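Local coordinates for protein polymeric immunoglobulin receptor (Mus musculus, PDB 4NOF) that probably binds polymeric immunoglobulins for carriage across epithelia, and whose cleaved extracellular part is secretory component, at residues E24-R29 with D102-D107; N86-Y91 with L108-P113. All blocks are in the same frame, centred on the assembly; numbering follows the deposited sequence.

Interaction 1. Residues E24-R29 with D102-D107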
loop_
_atom_site.group_PDB
_atom_site.type_symbol
_atom_site.label_atom_id
_atom_site.label_comp_id
_atom_site.label_asym_id
_atom_site.label_seq_id
_atom_site.Cartn_x
_atom_site.Cartn_y
_atom_site.Cartn_z
ATOM N N GLU A 24 -1.982 0.132 -6.442
ATOM C CA GLU A 24 -3.384 -0.159 -6.660
ATOM C C GLU A 24 -3.897 -1.175 -5.644
ATOM O O GLU A 24 -3.344 -2.294 -5.512
ATOM C CB GLU A 24 -3.584 -0.720 -8.065
ATOM C CG GLU A 24 -5.052 -0.890 -8.425
ATOM C CD GLU A 24 -5.259 -1.187 -9.908
ATOM O OE1 GLU A 24 -4.802 -0.373 -10.743
ATOM O OE2 GLU A 24 -5.887 -2.219 -10.223
ATOM N N CYS A 25 -4.971 -0.822 -4.953
ATOM C CA CYS A 25 -5.556 -1.654 -3.902
ATOM C C CYS A 25 -7.011 -1.979 -4.258
ATOM O O CYS A 25 -7.920 -1.197 -3.942
ATOM C CB CYS A 25 -5.524 -0.906 -2.570
ATOM S SG CYS A 25 -3.834 -0.582 -1.981
ATOM N N PRO A 26 -7.237 -3.121 -4.911
ATOM C CA PRO A 26 -8.603 -3.545 -5.232
ATOM C C PRO A 26 -9.385 -4.052 -4.041
ATOM O O PRO A 26 -8.817 -4.586 -3.102
ATOM C CB PRO A 26 -8.419 -4.700 -6.247
ATOM C CG PRO A 26 -6.961 -4.969 -6.340
ATOM C CD PRO A 26 -6.216 -4.079 -5.377
ATOM N N PHE A 27 -10.704 -3.877 -4.078
ATOM C CA PHE A 27 -11.572 -4.435 -3.066
ATOM C C PHE A 27 -12.964 -4.692 -3.651
ATOM O O PHE A 27 -13.251 -4.283 -4.780
ATOM C CB PHE A 27 -11.652 -3.527 -1.834
ATOM C CG PHE A 27 -12.183 -2.154 -2.110
ATOM C CD1 PHE A 27 -11.335 -1.118 -2.522
ATOM C CD2 PHE A 27 -13.529 -1.889 -2.010
ATOM C CE1 PHE A 27 -11.840 0.156 -2.808
ATOM C CE2 PHE A 27 -14.039 -0.616 -2.264
ATOM C CZ PHE A 27 -13.205 0.407 -2.670
ATOM N N LYS A 28 -13.817 -5.299 -2.830
ATOM C CA LYS A 28 -15.174 -5.670 -3.213
ATOM C C LYS A 28 -16.215 -4.766 -2.593
ATOM O O LYS A 28 -15.989 -4.086 -1.601
ATOM C CB LYS A 28 -15.473 -7.114 -2.790
ATOM C CG LYS A 28 -14.461 -8.134 -3.263
ATOM C CD LYS A 28 -14.476 -8.304 -4.761
ATOM C CE LYS A 28 -13.823 -9.624 -5.145
ATOM N NZ LYS A 28 -13.551 -9.632 -6.604
ATOM N N ARG A 29 -17.407 -4.796 -3.173
ATOM C CA ARG A 29 -18.507 -3.936 -2.714
ATOM C C ARG A 29 -18.800 -4.026 -1.212
ATOM O O ARG A 29 -19.019 -3.004 -0.566
ATOM C CB ARG A 29 -19.773 -4.229 -3.549
ATOM C CG ARG A 29 -20.847 -3.161 -3.445
ATOM C CD ARG A 29 -22.014 -3.463 -4.370
ATOM N NE ARG A 29 -22.817 -4.598 -3.897
ATOM C CZ ARG A 29 -22.714 -5.858 -4.322
ATOM N NH1 ARG A 29 -21.827 -6.207 -5.256
ATOM N NH2 ARG A 29 -23.514 -6.788 -3.804
ATOM N N ASP A 102 -10.920 -7.127 2.457
ATOM C CA ASP A 102 -10.300 -7.408 1.170
ATOM C C ASP A 102 -8.838 -6.976 1.261
ATOM O O ASP A 102 -8.572 -5.825 1.609
ATOM C CB ASP A 102 -11.023 -6.669 0.050
ATOM C CG ASP A 102 -12.481 -7.102 -0.107
ATOM O OD1 ASP A 102 -12.764 -8.329 -0.111
ATOM O OD2 ASP A 102 -13.352 -6.213 -0.210
ATOM N N LYS A 103 -7.916 -7.896 0.960
ATOM C CA LYS A 103 -6.483 -7.637 1.098
ATOM C C LYS A 103 -5.816 -7.870 -0.234
ATOM O O LYS A 103 -6.264 -8.710 -1.043
ATOM C CB LYS A 103 -5.852 -8.527 2.167
ATOM C CG LYS A 103 -6.310 -8.275 3.582
ATOM C CD LYS A 103 -5.688 -9.325 4.486
ATOM C CE LYS A 103 -6.222 -9.247 5.890
ATOM N NZ LYS A 103 -5.451 -10.137 6.800
ATOM N N LYS A 104 -4.767 -7.102 -0.506
ATOM C CA LYS A 104 -3.951 -7.292 -1.689
ATOM C C LYS A 104 -2.481 -7.206 -1.262
ATOM O O LYS A 104 -2.060 -6.216 -0.628
ATOM C CB LYS A 104 -4.250 -6.229 -2.751
ATOM C CG LYS A 104 -3.356 -6.258 -4.002
ATOM C CD LYS A 104 -3.583 -7.490 -4.841
ATOM C CE LYS A 104 -2.509 -7.603 -5.906
ATOM N NZ LYS A 104 -2.689 -8.834 -6.738
ATOM N N ASN A 105 -1.712 -8.235 -1.606
ATOM C CA ASN A 105 -0.298 -8.234 -1.352
ATOM C C ASN A 105 0.469 -7.463 -2.451
ATOM O O ASN A 105 0.259 -7.699 -3.641
ATOM C CB ASN A 105 0.228 -9.688 -1.266
ATOM C CG ASN A 105 -0.329 -10.426 -0.070
ATOM O OD1 ASN A 105 -0.196 -9.966 1.064
ATOM N ND2 ASN A 105 -0.950 -11.559 -0.315
ATOM N N VAL A 106 1.420 -6.638 -2.019
ATOM C CA VAL A 106 2.207 -5.769 -2.852
ATOM C C VAL A 106 3.677 -5.869 -2.452
ATOM O O VAL A 106 4.006 -5.991 -1.260
ATOM C CB VAL A 106 1.741 -4.302 -2.659
ATOM C CG1 VAL A 106 2.682 -3.321 -3.334
ATOM C CG2 VAL A 106 0.308 -4.152 -3.184
ATOM N N ASP A 107 4.577 -5.880 -3.438
ATOM C CA ASP A 107 6.013 -5.886 -3.170
ATOM C C ASP A 107 6.616 -4.708 -3.916
ATOM O O ASP A 107 6.399 -4.560 -5.125
ATOM C CB ASP A 107 6.641 -7.199 -3.659
ATOM C CG ASP A 107 8.021 -7.454 -3.128
ATOM O OD1 ASP A 107 8.608 -6.669 -2.355
ATOM O OD2 ASP A 107 8.546 -8.536 -3.472
HETATM O O HOH W 1 -7.440 -4.006 -0.709
HETATM O O HOH W 2 -8.225 -7.368 -2.836
#
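Asp-102 opens the contact by reaching across to the backbone of Lys-28, where strand 21-26 of one sheet, tied through Cys-25 to Cys-93 by a disulfide, passes strand 102-111 of the other. The distance from Lys-28 N to Asp-102 OD2 is 2.8 Å, and the bond is nearly straight. The amide nevertheless arrives from above the carboxylate plane, 65° out of it. A chi1 of -62° sets Asp-102 CG beside its own backbone N and directs the carboxylate to this amide. Behind it, Asp-102 CB packs on Phe-27 CB at 3.7 Å, while Asp-102 OD1 lies 3.6 Å from Lys-28 CG where the two side chains cross at about a right angle. The Lys-28 chain bends at chi2 and leads away, its NZ too far from the carboxylate to contact it. Asn-31 ND2 also binds OD2, so a leucine in place of Asp-102 would probably leave both the Lys-28 amide and the Asn-31 side chain without their shared acceptor.

The backbone is then joined through water. Water 1 donates to Pro-26 O at 2.8 Å and to Asp-102 O at 3.2 Å. Water 2 also donates to Pro-26 O and reaches Lys-103 O at 3.0 Å. At Lys-104 the contact turns apolar: its CG rests 3.8 Å from Pro-26 CD, and a bend at chi2 leads the rest of the chain away, NZ bonding to Asp-9 O.

The chemistry implies a polar, hydrated link at the sandwich margin, dependent on Asp-102 OD2 as acceptor and on Pro-26 O taking both waters.

Interaction 2. Residues N86-Y91 with L108-P113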
loop_
_atom_site.group_PDB
_atom_site.type_symbol
_atom_site.label_atom_id
_atom_site.label_comp_id
_atom_site.label_asym_id
_atom_site.label_seq_id
_atom_site.Cartn_x
_atom_site.Cartn_y
_atom_site.Cartn_z
ATOM N N ASN A 86 14.682 2.177 2.136
ATOM C CA ASN A 86 13.934 1.681 3.273
ATOM C C ASN A 86 12.440 1.445 2.984
ATOM O O ASN A 86 11.789 0.729 3.725
ATOM C CB ASN A 86 14.078 2.628 4.452
ATOM C CG ASN A 86 15.434 2.477 5.163
ATOM O OD1 ASN A 86 16.182 1.512 4.928
ATOM N ND2 ASN A 86 15.750 3.434 6.018
ATOM N N ASP A 87 11.927 2.061 1.918
ATOM C CA ASP A 87 10.541 1.829 1.463
ATOM C C ASP A 87 10.380 0.450 0.821
ATOM O O ASP A 87 9.268 -0.019 0.673
ATOM C CB ASP A 87 10.095 2.891 0.450
ATOM C CG ASP A 87 9.948 4.291 1.066
ATOM O OD1 ASP A 87 9.542 4.380 2.250
ATOM O OD2 ASP A 87 10.208 5.286 0.348
ATOM N N ALA A 88 11.468 -0.178 0.400
ATOM C CA ALA A 88 11.354 -1.471 -0.249
ATOM C C ALA A 88 10.794 -2.507 0.685
ATOM O O ALA A 88 11.088 -2.515 1.889
ATOM C CB ALA A 88 12.701 -1.946 -0.792
ATOM N N GLY A 89 10.048 -3.444 0.094
ATOM C CA GLY A 89 9.578 -4.612 0.811
ATOM C C GLY A 89 8.101 -4.868 0.560
ATOM O O GLY A 89 7.486 -4.290 -0.350
ATOM N N LEU A 90 7.547 -5.749 1.389
ATOM C CA LEU A 90 6.150 -6.166 1.254
ATOM C C LEU A 90 5.215 -5.227 1.981
ATOM O O LEU A 90 5.526 -4.762 3.080
ATOM C CB LEU A 90 5.933 -7.571 1.839
ATOM C CG LEU A 90 6.586 -8.703 1.024
ATOM C CD1 LEU A 90 6.612 -9.999 1.844
ATOM C CD2 LEU A 90 5.911 -8.886 -0.322
ATOM N N TYR A 91 4.063 -4.987 1.344
ATOM C CA TYR A 91 2.970 -4.194 1.879
ATOM C C TYR A 91 1.667 -4.968 1.684
ATOM O O TYR A 91 1.560 -5.894 0.880
ATOM C CB TYR A 91 2.845 -2.867 1.145
ATOM C CG TYR A 91 3.993 -1.889 1.291
ATOM C CD1 TYR A 91 5.214 -2.073 0.631
ATOM C CD2 TYR A 91 3.824 -0.708 2.022
ATOM C CE1 TYR A 91 6.213 -1.151 0.752
ATOM C CE2 TYR A 91 4.826 0.232 2.114
ATOM C CZ TYR A 91 6.030 0.004 1.496
ATOM O OH TYR A 91 7.043 0.976 1.605
ATOM N N LEU A 108 7.273 -3.823 -3.170
ATOM C CA LEU A 108 7.973 -2.697 -3.742
ATOM C C LEU A 108 9.468 -2.991 -3.782
ATOM O O LEU A 108 10.103 -3.229 -2.770
ATOM C CB LEU A 108 7.694 -1.428 -2.934
ATOM C CG LEU A 108 8.326 -0.171 -3.500
ATOM C CD1 LEU A 108 7.886 0.076 -4.936
ATOM C CD2 LEU A 108 7.964 1.010 -2.602
ATOM N N GLN A 109 10.018 -3.011 -4.983
ATOM C CA GLN A 109 11.454 -3.122 -5.179
ATOM C C GLN A 109 11.963 -1.742 -5.556
ATOM O O GLN A 109 11.461 -1.118 -6.507
ATOM C CB GLN A 109 11.749 -4.163 -6.274
ATOM C CG GLN A 109 13.237 -4.241 -6.619
ATOM C CD GLN A 109 13.531 -5.348 -7.637
ATOM O OE1 GLN A 109 13.460 -5.132 -8.849
ATOM N NE2 GLN A 109 13.834 -6.528 -7.134
ATOM N N VAL A 110 12.887 -1.238 -4.764
ATOM C CA VAL A 110 13.509 0.046 -4.970
ATOM C C VAL A 110 14.966 -0.191 -5.369
ATOM O O VAL A 110 15.754 -0.782 -4.637
ATOM C CB VAL A 110 13.440 0.950 -3.727
ATOM C CG1 VAL A 110 14.073 2.312 -4.032
ATOM C CG2 VAL A 110 12.003 1.130 -3.247
ATOM N N LEU A 111 15.324 0.292 -6.531
ATOM C CA LEU A 111 16.694 0.122 -7.024
ATOM C C LEU A 111 17.531 1.319 -6.578
ATOM O O LEU A 111 17.199 2.463 -6.866
ATOM C CB LEU A 111 16.690 -0.018 -8.533
ATOM C CG LEU A 111 16.284 -1.389 -9.097
ATOM C CD1 LEU A 111 14.807 -1.674 -9.012
ATOM C CD2 LEU A 111 16.737 -1.467 -10.540
ATOM N N ALA A 112 18.590 1.026 -5.867
ATOM C CA ALA A 112 19.372 2.043 -5.186
ATOM C C ALA A 112 20.862 1.850 -5.468
ATOM O O ALA A 112 21.271 0.770 -5.788
ATOM C CB ALA A 112 19.087 1.938 -3.717
ATOM N N PRO A 113 21.665 2.923 -5.332
ATOM C CA PRO A 113 23.085 2.888 -5.701
ATOM C C PRO A 113 23.926 1.851 -4.986
ATOM O O PRO A 113 23.738 1.591 -3.788
ATOM C CB PRO A 113 23.594 4.287 -5.337
ATOM C CG PRO A 113 22.402 5.153 -5.209
ATOM C CD PRO A 113 21.219 4.275 -4.947
#
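Gly-89 and Leu-108 form an antiparallel hydrogen-bonded pair, and the packing is tightest around them. Leu-108 N donates to Gly-89 O at 2.9 Å, almost straight at 173°; in return Gly-89 N meets Leu-108 O, also at 2.9 Å. The same carbonyl receives a CA-H...O contact, Ala-88 CA lying 3.3 Å from Leu-108 O. The backbone angles of Gly-89, with phi positive, would jam a CB against the preceding carbonyl oxygen, which accounts for glycine at this point.

On the buried side, the Tyr-91 ring folds back along its own segment. With CG beside the backbone N (chi1 -65°), the hydroxyl donates to Asp-87 O at 2.6 Å, in the carbonyl plane and on a lone pair, with a C=O...O angle of 126°. Tyr-60 OH is a second partner of this hydroxyl. Leu-108 runs aslant to the ring, its CB 4.0 Å from Tyr-91 CE1. Buried Val-110 closes this packed part, its CG2 lying against Ala-88, 4.0 Å from Ala-88 CB and about as near to Ala-88 N.

The solvent side is looser: Gln-109 is turned from 86-91 and weakly bonded to Thr-14, and beyond Val-110 the strand parts from that segment.

Asp-87, Gly-89 and Tyr-91 spell the Asp-x-Gly-x-Tyr signature, and the bond from Tyr-91 OH to the carbonyl four residues earlier is a tyrosine corner. Together with the Asp-87 to Arg-63 salt bridge, it marks the entry to strand F of an immunoglobulin V-set domain, here paired with strand G.

Both interactions draw on strand 102-111 but use different ends and different neighbours. Interaction 1 is a surface contact between the two sheets of the sandwich, joined by a carboxylate, water and a little aliphatic packing; interaction 2 is mostly buried and lies within one sheet, where direct backbone pairing and apolar side chains dominate. The centres of interaction 1 and interaction 2 are about 19 Å apart, on opposite sides of the chain's centre. They are nevertheless continuous: Val-106 O of interaction 1 lies 2.8 Å from Tyr-91 N of interaction 2, a probable hydrogen bond that carries the hairpin ladder from one to the other.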